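Local coordinates for protein copper-containing nitrite reductase (Thermus scotoductus, PDB 6HBE) that probably reduces nitrite to nitric oxide in denitrification, working as a copper-containing homotrimer of the multicopper oxidase family, at residues G52-V57 / I289-A294; F131-V136 / K155-Q160; R150-K155 / Y199-F204. One frame throughout, in Å; residues are numbered along the deposited sequence.

Contact 1: G52-V57 / I289-A294; sequences GPMLVV and IPEVRA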
ATOM      1  N   GLY C  52      17.814   1.593 -17.050  1.00 21.36           N
ATOM      2  CA  GLY C  52      18.762   1.253 -18.097  1.00 23.20           C
ATOM      3  C   GLY C  52      18.614   2.070 -19.392  1.00 23.47           C
ATOM      4  O   GLY C  52      17.831   3.023 -19.437  1.00 23.68           O
ATOM      5  N   PRO C  53      19.367   1.705 -20.438  1.00 23.09           N
ATOM      6  CA  PRO C  53      19.289   2.364 -21.738  1.00 25.66           C
ATOM      7  C   PRO C  53      17.871   2.491 -22.254  1.00 23.14           C
ATOM      8  O   PRO C  53      17.125   1.535 -22.181  1.00 23.90           O
ATOM      9  CB  PRO C  53      20.100   1.412 -22.650  1.00 25.25           C
ATOM     10  CG  PRO C  53      21.124   0.871 -21.724  1.00 24.03           C
ATOM     11  CD  PRO C  53      20.323   0.580 -20.480  1.00 23.71           C
ATOM     12  N   MET C  54      17.508   3.664 -22.733  1.00 21.77           N
ATOM     13  CA  MET C  54      16.189   3.904 -23.313  1.00 22.64           C
ATOM     14  C   MET C  54      16.238   3.602 -24.789  1.00 23.52           C
ATOM     15  O   MET C  54      17.104   4.150 -25.488  1.00 23.36           O
ATOM     16  CB  MET C  54      15.759   5.371 -23.088  1.00 22.85           C
ATOM     17  CG  MET C  54      14.378   5.688 -23.666  1.00 24.76           C
ATOM     18  SD  MET C  54      13.870   7.422 -23.462  1.00 26.32           S
ATOM     19  CE  MET C  54      14.815   8.215 -24.768  1.00 28.29           C
ATOM     20  N   LEU C  55      15.299   2.773 -25.274  1.00 23.35           N
ATOM     21  CA  LEU C  55      15.207   2.375 -26.683  1.00 24.11           C
ATOM     22  C   LEU C  55      14.012   3.023 -27.327  1.00 25.43           C
ATOM     23  O   LEU C  55      12.927   3.016 -26.744  1.00 24.26           O
ATOM     24  CB  LEU C  55      15.079   0.846 -26.794  1.00 26.60           C
ATOM     25  CG  LEU C  55      15.874   0.001 -25.795  1.00 27.97           C
ATOM     26  CD1 LEU C  55      15.620  -1.500 -26.025  1.00 30.17           C
ATOM     27  CD2 LEU C  55      17.363   0.307 -25.814  1.00 27.83           C
ATOM     28  N   VAL C  56      14.187   3.622 -28.509  1.00 24.48           N
ATOM     29  CA  VAL C  56      13.085   4.253 -29.232  1.00 25.06           C
ATOM     30  C   VAL C  56      13.080   3.747 -30.672  1.00 26.84           C
ATOM     31  O   VAL C  56      14.103   3.833 -31.363  1.00 27.81           O
ATOM     32  CB  VAL C  56      13.216   5.797 -29.247  1.00 26.28           C
ATOM     33  CG1 VAL C  56      12.073   6.430 -30.032  1.00 27.37           C
ATOM     34  CG2 VAL C  56      13.263   6.341 -27.826  1.00 26.81           C
ATOM     35  N   VAL C  57      11.932   3.240 -31.110  1.00 25.71           N
ATOM     36  CA  VAL C  57      11.723   2.759 -32.470  1.00 25.82           C
ATOM     37  C   VAL C  57      10.410   3.287 -32.998  1.00 26.53           C
ATOM     38  O   VAL C  57       9.649   3.944 -32.265  1.00 24.85           O
ATOM     39  CB  VAL C  57      11.766   1.210 -32.562  1.00 25.86           C
ATOM     40  CG1 VAL C  57      13.036   0.669 -31.904  1.00 25.69           C
ATOM     41  CG2 VAL C  57      10.516   0.568 -31.948  1.00 26.71           C
ATOM     42  N   ILE C 289      17.126  22.602 -24.936  1.00 31.26           N
ATOM     43  CA  ILE C 289      18.079  21.587 -24.489  1.00 30.27           C
ATOM     44  C   ILE C 289      17.828  20.265 -25.197  1.00 30.09           C
ATOM     45  O   ILE C 289      16.771  20.083 -25.818  1.00 28.99           O
ATOM     46  CB  ILE C 289      18.060  21.395 -22.970  1.00 32.94           C
ATOM     47  CG1 ILE C 289      16.687  20.873 -22.470  1.00 35.11           C
ATOM     48  CG2 ILE C 289      18.477  22.692 -22.295  1.00 33.22           C
ATOM     49  CD1 ILE C 289      16.834  20.021 -21.219  1.00 37.46           C
ATOM     50  N   PRO C 290      18.796  19.345 -25.122  1.00 31.43           N
ATOM     51  CA  PRO C 290      18.515  18.009 -25.669  1.00 33.12           C
ATOM     52  C   PRO C 290      17.412  17.276 -24.871  1.00 29.53           C
ATOM     53  O   PRO C 290      17.231  17.546 -23.674  1.00 26.22           O
ATOM     54  CB  PRO C 290      19.847  17.268 -25.516  1.00 33.55           C
ATOM     55  CG  PRO C 290      20.862  18.290 -25.116  1.00 35.78           C
ATOM     56  CD  PRO C 290      20.131  19.417 -24.488  1.00 31.80           C
ATOM     57  N   GLU C 291      16.696  16.382 -25.544  1.00 30.33           N
ATOM     58  CA  GLU C 291      15.610  15.616 -24.922  1.00 28.62           C
ATOM     59  C   GLU C 291      16.024  14.933 -23.615  1.00 25.07           C
ATOM     60  O   GLU C 291      17.150  14.443 -23.464  1.00 24.21           O
ATOM     61  CB  GLU C 291      15.004  14.622 -25.906  1.00 32.24           C
ATOM     62  CG  GLU C 291      15.928  13.513 -26.345  1.00 37.03           C
ATOM     63  CD  GLU C 291      15.276  12.508 -27.288  1.00 37.82           C
ATOM     64  OE1 GLU C 291      14.309  12.861 -27.988  1.00 34.43           O
ATOM     65  OE2 GLU C 291      15.749  11.352 -27.296  1.00 40.27           O
ATOM     66  N   VAL C 292      15.095  14.886 -22.673  1.00 23.07           N
ATOM     67  CA  VAL C 292      15.341  14.275 -21.359  1.00 23.20           C
ATOM     68  C   VAL C 292      15.095  12.777 -21.545  1.00 22.43           C
ATOM     69  O   VAL C 292      13.964  12.370 -21.837  1.00 22.94           O
ATOM     70  CB  VAL C 292      14.430  14.877 -20.280  1.00 24.67           C
ATOM     71  CG1 VAL C 292      14.582  14.143 -18.934  1.00 25.85           C
ATOM     72  CG2 VAL C 292      14.775  16.352 -20.092  1.00 24.93           C
ATOM     73  N   ARG C 293      16.161  11.990 -21.444  1.00 20.52           N
ATOM     74  CA  ARG C 293      16.103  10.528 -21.604  1.00 21.58           C
ATOM     75  C   ARG C 293      15.771   9.825 -20.259  1.00 21.88           C
ATOM     76  O   ARG C 293      16.230  10.243 -19.156  1.00 21.25           O
ATOM     77  CB  ARG C 293      17.449  10.000 -22.144  1.00 23.37           C
ATOM     78  CG  ARG C 293      17.906  10.636 -23.461  1.00 24.18           C
ATOM     79  CD  ARG C 293      19.329  10.232 -23.851  1.00 26.55           C
ATOM     80  NE  ARG C 293      19.386   8.803 -24.129  1.00 26.81           N
ATOM     81  CZ  ARG C 293      18.905   8.189 -25.209  1.00 30.88           C
ATOM     82  NH1 ARG C 293      18.390   8.857 -26.228  1.00 31.69           N
ATOM     83  NH2 ARG C 293      19.000   6.860 -25.283  1.00 34.44           N
ATOM     84  N   ALA C 294      15.092   8.689 -20.359  1.00 22.44           N
ATOM     85  CA  ALA C 294      14.652   7.955 -19.166  1.00 21.22           C
ATOM     86  C   ALA C 294      15.725   6.977 -18.731  1.00 22.01           C
ATOM     87  O   ALA C 294      15.506   5.751 -18.753  1.00 20.50           O
ATOM     88  CB  ALA C 294      13.354   7.256 -19.442  1.00 22.56           C
TER
HETATM   89  O   HOH W   1      15.155   3.283 -20.056  1.00 19.19           O
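M54 meets both A294 and R293, and the contact illustrates how one thioether can serve a buried partner with its sulfur and an exposed one with its methyl. The chain runs straight from the backbone, with CG anti to N (chi1 -180°), and bends only at chi3, which sets SD beside the peptide of A294 and leaves CE beside the arginine. A294 N gives M54 SD a weak hydrogen bond, 3.6 Å long but nearly straight at 170°, and A294 CB packs on the same sulfur. This inner half is closely packed: M54 and A294 are buried, both touch Y157, and A294 also rests on M133. Next to it, G52 O and A294 O lie only 3.6 Å apart. One water donates to both, 2.8 Å from each of G52 O and A294 O, which would probably ease the opposition of the two carbonyl dipoles.

The outer half is looser. M54 CE sits over one face of the R293 guanidinium, off-centre and 3.9 Å from R293 NH1. The charge of this solvent-exposed arginine is paired within its own loop, through NH2 with E295 and through a long 3.8 Å salt bridge from R293 NH1 to E291 OE2. E295 also accepts a hydrogen bond from M54 N. The loop after strand 277-282 thus packs against the N-terminal cupredoxin domain, beside the segment leading into strand 55-58. The chemistry implies an attachment built on polarisable sulfur, methyl packing and a shared water, with the charge pairing, mainly to E295, kept on the solvent side.

Contact 2: F131-V136 / K155-Q160; sequences FGMIVV and KLYIIQ
With CG anti to the backbone N (chi1 176°) and a bend at chi3 (-62°), M133 turns its thioether toward strand 155-160, where Y157, its CG anti to the carbonyl carbon, brings up its ring. The result is a Met-aromatic contact in the interface between two cupredoxin-type domains, a worked case of sheets packing face to face without a single hydrogen bond between the two segments. The strands pass 8.3 Å apart at 146°, each bonded instead to neighbours in its own sheet.

M133 SD approaches the ring obliquely, 4.1 Å from Y157 CD2, the two side chains nearly perpendicular. V135 crosses the same ring in similar fashion, its CG2 branch 3.9 Å from Y157 CE2. Beyond the sulfur, M133 CE comes to 3.7 Å from I158 O, a carbonyl of the facing backbone. Y157 is fixed further by stacking on Y203, so that the ring is packed from several quarters. M133 and I159 run antiparallel past one another: while the methionine extends toward strand 155-160, I159 CD1 points back toward the 131-136 backbone, ending 3.8 Å from M133 N and just as near G132 C.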
ATOM      1  N   PHE C 131      15.691  -2.558 -14.928  1.00 21.56           N
ATOM      2  CA  PHE C 131      14.519  -2.174 -15.732  1.00 20.38           C
ATOM      3  C   PHE C 131      14.823  -0.971 -16.614  1.00 20.39           C
ATOM      4  O   PHE C 131      15.801  -0.268 -16.356  1.00 20.64           O
ATOM      5  CB  PHE C 131      13.304  -1.844 -14.825  1.00 20.63           C
ATOM      6  CG  PHE C 131      13.652  -1.000 -13.636  1.00 19.76           C
ATOM      7  CD1 PHE C 131      13.913   0.362 -13.772  1.00 20.73           C
ATOM      8  CD2 PHE C 131      13.756  -1.566 -12.387  1.00 20.47           C
ATOM      9  CE1 PHE C 131      14.270   1.136 -12.676  1.00 19.80           C
ATOM     10  CE2 PHE C 131      14.099  -0.803 -11.287  1.00 21.00           C
ATOM     11  CZ  PHE C 131      14.363   0.562 -11.435  1.00 20.88           C
ATOM     12  N   GLY C 132      13.988  -0.764 -17.642  1.00 18.91           N
ATOM     13  CA  GLY C 132      14.052   0.407 -18.511  1.00 19.49           C
ATOM     14  C   GLY C 132      12.831   0.555 -19.403  1.00 20.09           C
ATOM     15  O   GLY C 132      11.836  -0.164 -19.223  1.00 20.92           O
ATOM     16  N   MET C 133      12.896   1.494 -20.350  1.00 18.91           N
ATOM     17  CA  MET C 133      11.801   1.829 -21.276  1.00 20.01           C
ATOM     18  C   MET C 133      12.143   1.554 -22.748  1.00 22.02           C
ATOM     19  O   MET C 133      13.250   1.877 -23.207  1.00 22.83           O
ATOM     20  CB  MET C 133      11.454   3.337 -21.120  1.00 21.51           C
ATOM     21  CG  MET C 133      10.394   3.938 -22.062  1.00 21.74           C
ATOM     22  SD  MET C 133      10.225   5.761 -21.969  1.00 22.18           S
ATOM     23  CE  MET C 133       9.713   6.027 -20.255  1.00 23.51           C
ATOM     24  N   ILE C 134      11.157   1.039 -23.497  1.00 21.17           N
ATOM     25  CA  ILE C 134      11.183   1.020 -24.960  1.00 21.89           C
ATOM     26  C   ILE C 134       9.920   1.697 -25.447  1.00 21.39           C
ATOM     27  O   ILE C 134       8.809   1.345 -25.005  1.00 20.71           O
ATOM     28  CB  ILE C 134      11.390  -0.387 -25.625  1.00 23.10           C
ATOM     29  CG1 ILE C 134      11.242  -0.291 -27.170  1.00 24.58           C
ATOM     30  CG2 ILE C 134      10.419  -1.426 -25.102  1.00 25.32           C
ATOM     31  CD1 ILE C 134      11.766  -1.497 -27.918  1.00 26.31           C
ATOM     32  N   VAL C 135      10.109   2.705 -26.305  1.00 21.15           N
ATOM     33  CA  VAL C 135       9.043   3.468 -26.927  1.00 22.21           C
ATOM     34  C   VAL C 135       8.870   3.059 -28.389  1.00 23.62           C
ATOM     35  O   VAL C 135       9.869   2.979 -29.142  1.00 24.12           O
ATOM     36  CB  VAL C 135       9.334   4.995 -26.911  1.00 23.01           C
ATOM     37  CG1 VAL C 135       8.212   5.779 -27.569  1.00 23.30           C
ATOM     38  CG2 VAL C 135       9.555   5.491 -25.482  1.00 25.14           C
ATOM     39  N   VAL C 136       7.617   2.851 -28.769  1.00 22.69           N
ATOM     40  CA  VAL C 136       7.182   2.571 -30.149  1.00 23.80           C
ATOM     41  C   VAL C 136       6.303   3.718 -30.623  1.00 22.33           C
ATOM     42  O   VAL C 136       5.141   3.832 -30.250  1.00 21.53           O
ATOM     43  CB  VAL C 136       6.436   1.211 -30.264  1.00 24.42           C
ATOM     44  CG1 VAL C 136       6.066   0.904 -31.716  1.00 23.49           C
ATOM     45  CG2 VAL C 136       7.278   0.081 -29.707  1.00 23.99           C
ATOM     46  N   LYS C 155      10.481  16.818 -25.992  1.00 26.37           N
ATOM     47  CA  LYS C 155      10.037  15.502 -25.488  1.00 25.69           C
ATOM     48  C   LYS C 155      10.748  15.205 -24.177  1.00 25.41           C
ATOM     49  O   LYS C 155      11.960  15.401 -24.065  1.00 26.01           O
ATOM     50  CB  LYS C 155      10.343  14.415 -26.508  1.00 25.37           C
ATOM     51  CG  LYS C 155       9.524  14.535 -27.790  1.00 26.26           C
ATOM     52  CD  LYS C 155       9.951  13.462 -28.786  1.00 28.43           C
ATOM     53  CE  LYS C 155       8.980  13.374 -29.967  1.00 30.10           C
ATOM     54  NZ  LYS C 155       9.398  12.305 -30.912  1.00 32.04           N
ATOM     55  N   LEU C 156       9.986  14.704 -23.200  1.00 23.41           N
ATOM     56  CA  LEU C 156      10.490  14.376 -21.880  1.00 22.76           C
ATOM     57  C   LEU C 156      10.113  12.902 -21.638  1.00 22.57           C
ATOM     58  O   LEU C 156       8.932  12.564 -21.708  1.00 22.28           O
ATOM     59  CB  LEU C 156       9.831  15.248 -20.828  1.00 25.85           C
ATOM     60  CG  LEU C 156       9.982  16.774 -20.963  1.00 29.02           C
ATOM     61  CD1 LEU C 156       9.251  17.445 -19.819  1.00 32.94           C
ATOM     62  CD2 LEU C 156      11.448  17.196 -20.946  1.00 30.51           C
ATOM     63  N   TYR C 157      11.115  12.067 -21.386  1.00 20.81           N
ATOM     64  CA  TYR C 157      10.935  10.630 -21.098  1.00 20.17           C
ATOM     65  C   TYR C 157      11.260  10.392 -19.625  1.00 20.24           C
ATOM     66  O   TYR C 157      12.396  10.680 -19.167  1.00 21.04           O
ATOM     67  CB  TYR C 157      11.816   9.790 -22.013  1.00 20.93           C
ATOM     68  CG  TYR C 157      11.581   9.950 -23.523  1.00 21.64           C
ATOM     69  CD1 TYR C 157      12.297  10.901 -24.262  1.00 23.83           C
ATOM     70  CD2 TYR C 157      10.759   9.096 -24.220  1.00 21.25           C
ATOM     71  CE1 TYR C 157      12.156  11.025 -25.637  1.00 23.25           C
ATOM     72  CE2 TYR C 157      10.617   9.198 -25.597  1.00 22.28           C
ATOM     73  CZ  TYR C 157      11.324  10.188 -26.304  1.00 24.83           C
ATOM     74  OH  TYR C 157      11.197  10.332 -27.674  1.00 26.22           O
ATOM     75  N   ILE C 158      10.269   9.889 -18.872  1.00 19.83           N
ATOM     76  CA  ILE C 158      10.375   9.782 -17.406  1.00 20.28           C
ATOM     77  C   ILE C 158       9.992   8.371 -16.892  1.00 19.53           C
ATOM     78  O   ILE C 158       8.890   7.905 -17.167  1.00 19.54           O
ATOM     79  CB  ILE C 158       9.398  10.789 -16.721  1.00 21.52           C
ATOM     80  CG1 ILE C 158       9.657  12.246 -17.162  1.00 24.79           C
ATOM     81  CG2 ILE C 158       9.498  10.689 -15.192  1.00 21.58           C
ATOM     82  CD1 ILE C 158      10.870  12.867 -16.512  1.00 26.34           C
ATOM     83  N   ILE C 159      10.866   7.749 -16.103  1.00 18.71           N
ATOM     84  CA  ILE C 159      10.522   6.544 -15.324  1.00 18.45           C
ATOM     85  C   ILE C 159      10.443   6.917 -13.864  1.00 17.93           C
ATOM     86  O   ILE C 159      11.327   7.628 -13.371  1.00 19.25           O
ATOM     87  CB  ILE C 159      11.549   5.404 -15.521  1.00 18.90           C
ATOM     88  CG1 ILE C 159      11.270   4.699 -16.857  1.00 19.89           C
ATOM     89  CG2 ILE C 159      11.525   4.404 -14.373  1.00 20.18           C
ATOM     90  CD1 ILE C 159      12.344   3.717 -17.314  1.00 21.58           C
ATOM     91  N   GLN C 160       9.380   6.451 -13.205  1.00 17.29           N
ATOM     92  CA  GLN C 160       9.292   6.412 -11.759  1.00 17.45           C
ATOM     93  C   GLN C 160       9.653   5.034 -11.237  1.00 17.65           C
ATOM     94  O   GLN C 160       9.111   4.052 -11.721  1.00 16.76           O
ATOM     95  CB  GLN C 160       7.876   6.807 -11.281  1.00 17.29           C
ATOM     96  CG  GLN C 160       7.782   6.903  -9.756  1.00 17.80           C
ATOM     97  CD  GLN C 160       6.398   7.338  -9.265  1.00 18.06           C
ATOM     98  OE1 GLN C 160       5.799   8.314  -9.765  1.00 17.68           O
ATOM     99  NE2 GLN C 160       5.864   6.590  -8.296  1.00 17.70           N
TER

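Contact 3: R150-K155 / Y199-F204; sequences RGPDLK and YLRIYF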
ATOM      1  N   ARG C 150       2.720  20.346 -36.305  1.00 38.25           N
ATOM      2  CA  ARG C 150       4.148  20.219 -36.002  1.00 38.29           C
ATOM      3  C   ARG C 150       4.359  19.346 -34.781  1.00 36.97           C
ATOM      4  O   ARG C 150       3.430  19.167 -33.980  1.00 35.11           O
ATOM      5  CB  ARG C 150       4.790  21.575 -35.731  1.00 40.12           C
ATOM      6  CG  ARG C 150       4.250  22.283 -34.498  1.00 45.05           C
ATOM      7  CD  ARG C 150       4.641  23.744 -34.472  1.00 47.12           C
ATOM      8  NE  ARG C 150       3.858  24.497 -33.489  1.00 49.83           N
ATOM      9  CZ  ARG C 150       4.112  24.567 -32.182  1.00 47.49           C
ATOM     10  NH1 ARG C 150       5.131  23.906 -31.627  1.00 48.64           N
ATOM     11  NH2 ARG C 150       3.318  25.305 -31.421  1.00 47.73           N
ATOM     12  N   GLY C 151       5.586  18.860 -34.640  1.00 33.06           N
ATOM     13  CA  GLY C 151       5.960  17.997 -33.534  1.00 34.90           C
ATOM     14  C   GLY C 151       6.281  18.776 -32.279  1.00 34.02           C
ATOM     15  O   GLY C 151       6.281  20.012 -32.288  1.00 35.01           O
ATOM     16  N   PRO C 152       6.536  18.061 -31.172  1.00 32.12           N
ATOM     17  CA  PRO C 152       6.754  18.730 -29.894  1.00 29.77           C
ATOM     18  C   PRO C 152       7.938  19.674 -29.925  1.00 30.79           C
ATOM     19  O   PRO C 152       8.918  19.384 -30.604  1.00 28.20           O
ATOM     20  CB  PRO C 152       7.064  17.575 -28.931  1.00 29.83           C
ATOM     21  CG  PRO C 152       6.441  16.367 -29.544  1.00 31.37           C
ATOM     22  CD  PRO C 152       6.461  16.592 -31.042  1.00 32.04           C
ATOM     23  N   ASP C 153       7.859  20.766 -29.178  1.00 28.57           N
ATOM     24  CA  ASP C 153       9.018  21.599 -28.912  1.00 29.79           C
ATOM     25  C   ASP C 153      10.039  20.920 -27.998  1.00 29.83           C
ATOM     26  O   ASP C 153      11.219  21.144 -28.152  1.00 29.30           O
ATOM     27  CB  ASP C 153       8.577  22.953 -28.335  1.00 31.39           C
ATOM     28  CG  ASP C 153       7.696  23.737 -29.316  1.00 33.21           C
ATOM     29  OD1 ASP C 153       8.146  23.973 -30.450  1.00 37.69           O
ATOM     30  OD2 ASP C 153       6.549  24.075 -28.990  1.00 31.14           O
ATOM     31  N   LEU C 154       9.593  20.092 -27.045  1.00 27.08           N
ATOM     32  CA  LEU C 154      10.497  19.253 -26.251  1.00 26.76           C
ATOM     33  C   LEU C 154       9.774  17.942 -25.843  1.00 26.87           C
ATOM     34  O   LEU C 154       8.607  17.974 -25.432  1.00 24.45           O
ATOM     35  CB  LEU C 154      10.964  20.010 -25.008  1.00 27.74           C
ATOM     36  CG  LEU C 154      12.016  19.388 -24.090  1.00 30.74           C
ATOM     37  CD1 LEU C 154      13.368  19.095 -24.757  1.00 31.74           C
ATOM     38  CD2 LEU C 154      12.217  20.308 -22.908  1.00 29.14           C
ATOM     39  N   LYS C 155      10.481  16.818 -25.992  1.00 26.37           N
ATOM     40  CA  LYS C 155      10.037  15.502 -25.488  1.00 25.69           C
ATOM     41  C   LYS C 155      10.748  15.205 -24.177  1.00 25.41           C
ATOM     42  O   LYS C 155      11.960  15.401 -24.065  1.00 26.01           O
ATOM     43  CB  LYS C 155      10.343  14.415 -26.508  1.00 25.37           C
ATOM     44  CG  LYS C 155       9.524  14.535 -27.790  1.00 26.26           C
ATOM     45  CD  LYS C 155       9.951  13.462 -28.786  1.00 28.43           C
ATOM     46  CE  LYS C 155       8.980  13.374 -29.967  1.00 30.10           C
ATOM     47  NZ  LYS C 155       9.398  12.305 -30.912  1.00 32.04           N
ATOM     48  N   TYR C 199       4.836  23.360 -26.774  1.00 26.76           N
ATOM     49  CA  TYR C 199       4.137  22.070 -26.847  1.00 26.84           C
ATOM     50  C   TYR C 199       5.071  20.967 -26.309  1.00 26.68           C
ATOM     51  O   TYR C 199       6.073  20.613 -26.958  1.00 26.37           O
ATOM     52  CB  TYR C 199       3.669  21.808 -28.289  1.00 26.93           C
ATOM     53  CG  TYR C 199       3.314  20.381 -28.685  1.00 27.07           C
ATOM     54  CD1 TYR C 199       2.847  19.422 -27.751  1.00 27.25           C
ATOM     55  CD2 TYR C 199       3.394  19.987 -30.034  1.00 28.34           C
ATOM     56  CE1 TYR C 199       2.541  18.130 -28.146  1.00 25.67           C
ATOM     57  CE2 TYR C 199       3.077  18.687 -30.432  1.00 27.97           C
ATOM     58  CZ  TYR C 199       2.629  17.770 -29.493  1.00 26.78           C
ATOM     59  OH  TYR C 199       2.320  16.493 -29.915  1.00 28.60           O
ATOM     60  N   LEU C 200       4.755  20.454 -25.108  1.00 25.17           N
ATOM     61  CA  LEU C 200       5.500  19.333 -24.515  1.00 23.92           C
ATOM     62  C   LEU C 200       4.812  17.996 -24.768  1.00 22.84           C
ATOM     63  O   LEU C 200       3.587  17.914 -24.699  1.00 22.07           O
ATOM     64  CB  LEU C 200       5.669  19.533 -22.994  1.00 23.37           C
ATOM     65  CG  LEU C 200       6.329  20.834 -22.527  1.00 24.78           C
ATOM     66  CD1 LEU C 200       6.533  20.804 -21.015  1.00 24.70           C
ATOM     67  CD2 LEU C 200       7.671  21.144 -23.195  1.00 25.29           C
ATOM     68  N   ARG C 201       5.599  16.949 -25.038  1.00 22.73           N
ATOM     69  CA  ARG C 201       5.073  15.563 -25.026  1.00 23.86           C
ATOM     70  C   ARG C 201       5.877  14.731 -24.002  1.00 23.41           C
ATOM     71  O   ARG C 201       7.100  14.655 -24.084  1.00 23.81           O
ATOM     72  CB  ARG C 201       5.049  14.925 -26.424  1.00 24.90           C
ATOM     73  CG  ARG C 201       4.200  13.636 -26.518  1.00 24.87           C
ATOM     74  CD  ARG C 201       3.607  13.453 -27.914  1.00 27.15           C
ATOM     75  NE  ARG C 201       4.589  12.945 -28.872  1.00 28.08           N
ATOM     76  CZ  ARG C 201       4.695  13.283 -30.171  1.00 27.03           C
ATOM     77  NH1 ARG C 201       3.898  14.181 -30.750  1.00 26.91           N
ATOM     78  NH2 ARG C 201       5.629  12.687 -30.901  1.00 27.66           N
ATOM     79  N   ILE C 202       5.168  14.136 -23.028  1.00 23.68           N
ATOM     80  CA  ILE C 202       5.777  13.433 -21.886  1.00 21.67           C
ATOM     81  C   ILE C 202       5.486  11.939 -22.108  1.00 21.33           C
ATOM     82  O   ILE C 202       4.349  11.559 -22.406  1.00 20.40           O
ATOM     83  CB  ILE C 202       5.198  13.921 -20.532  1.00 23.88           C
ATOM     84  CG1 ILE C 202       5.442  15.435 -20.354  1.00 24.04           C
ATOM     85  CG2 ILE C 202       5.811  13.156 -19.348  1.00 23.22           C
ATOM     86  CD1 ILE C 202       4.585  16.077 -19.282  1.00 26.49           C
ATOM     87  N   TYR C 203       6.516  11.122 -22.009  1.00 18.43           N
ATOM     88  CA  TYR C 203       6.414   9.661 -22.111  1.00 18.38           C
ATOM     89  C   TYR C 203       6.701   9.158 -20.689  1.00 19.68           C
ATOM     90  O   TYR C 203       7.847   9.244 -20.228  1.00 19.02           O
ATOM     91  CB  TYR C 203       7.438   9.131 -23.117  1.00 19.53           C
ATOM     92  CG  TYR C 203       7.258   9.616 -24.564  1.00 20.21           C
ATOM     93  CD1 TYR C 203       7.682  10.896 -24.960  1.00 22.83           C
ATOM     94  CD2 TYR C 203       6.708   8.785 -25.532  1.00 21.36           C
ATOM     95  CE1 TYR C 203       7.540  11.333 -26.276  1.00 23.40           C
ATOM     96  CE2 TYR C 203       6.548   9.207 -26.860  1.00 22.50           C
ATOM     97  CZ  TYR C 203       6.958  10.494 -27.221  1.00 24.09           C
ATOM     98  OH  TYR C 203       6.829  10.942 -28.523  1.00 23.62           O
ATOM     99  N   PHE C 204       5.668   8.653 -20.002  1.00 19.29           N
ATOM    100  CA  PHE C 204       5.767   8.293 -18.567  1.00 18.65           C
ATOM    101  C   PHE C 204       5.543   6.802 -18.351  1.00 19.46           C
ATOM    102  O   PHE C 204       4.522   6.274 -18.801  1.00 18.22           O
ATOM    103  CB  PHE C 204       4.723   9.075 -17.764  1.00 18.76           C
ATOM    104  CG  PHE C 204       4.678   8.701 -16.289  1.00 18.97           C
ATOM    105  CD1 PHE C 204       5.799   8.844 -15.506  1.00 20.58           C
ATOM    106  CD2 PHE C 204       3.500   8.276 -15.691  1.00 20.04           C
ATOM    107  CE1 PHE C 204       5.785   8.517 -14.165  1.00 21.64           C
ATOM    108  CE2 PHE C 204       3.469   7.983 -14.326  1.00 21.51           C
ATOM    109  CZ  PHE C 204       4.629   8.078 -13.578  1.00 19.53           C
TER
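D153 OD2 is gripped by two donors. Y199 N meets the anti lone pair of D153 OD2, 2.9 Å away and fairly straight (166°). R150 NH1 lies 3.0 Å from D153 OD2 in a salt bridge, syn but tilted about 30° from the carboxylate plane. D153 N bonds to Y199 O, so backbone and carboxylate clasp the start of strand 199-208. R201 N bonds to L154 O, beginning the parallel pairing of strands 154-163 and 199-208 in the second cupredoxin-type domain. Just before D153, P152 lies with its CA over one face of the Y199 ring (CH-pi), and its CG covers the centre of the R201 guanidinium. R150 O, at the ring's edge, is buried without a partner.

R201 shows how a buried arginine is held flat. A bend at chi3 (78°) turns its guanidinium to the tyrosine hydroxyls: NE and NH2 grip Y203 OH side-on, almost in plane, and R201 NH1 bonds to Y199 OH. A leucine in its place would probably leave both hydroxyls short of a donor and E145 without its mate. K155 runs alongside. Helix 143-148 covers Y199 and supplies E145, E137 bonds to Y203 OH, and strand 248-254 flanks 199-208, contributing E252 to Y199 OH.

Overall arrangement
Contact 2 is the wholly buried member, contact 1 is buried on one side with an exposed arginine on the other, and contact 3 lies farthest out, at the partly covered start of two strands. Strand 154-163 serves both contacts 2 and 3, its sheet neighbour 199-208 joining it in contact 3, whereas strands 55-58 and 131-137, adjacent in the other sheet, tie contact 1 to contact 2. The chemistry follows position: apolar and sulfur packing between sheets in contact 2, thioether and water in contact 1, and backbone pairing with an arginine-tyrosine network in contact 3. Y157 lies where the three contacts meet.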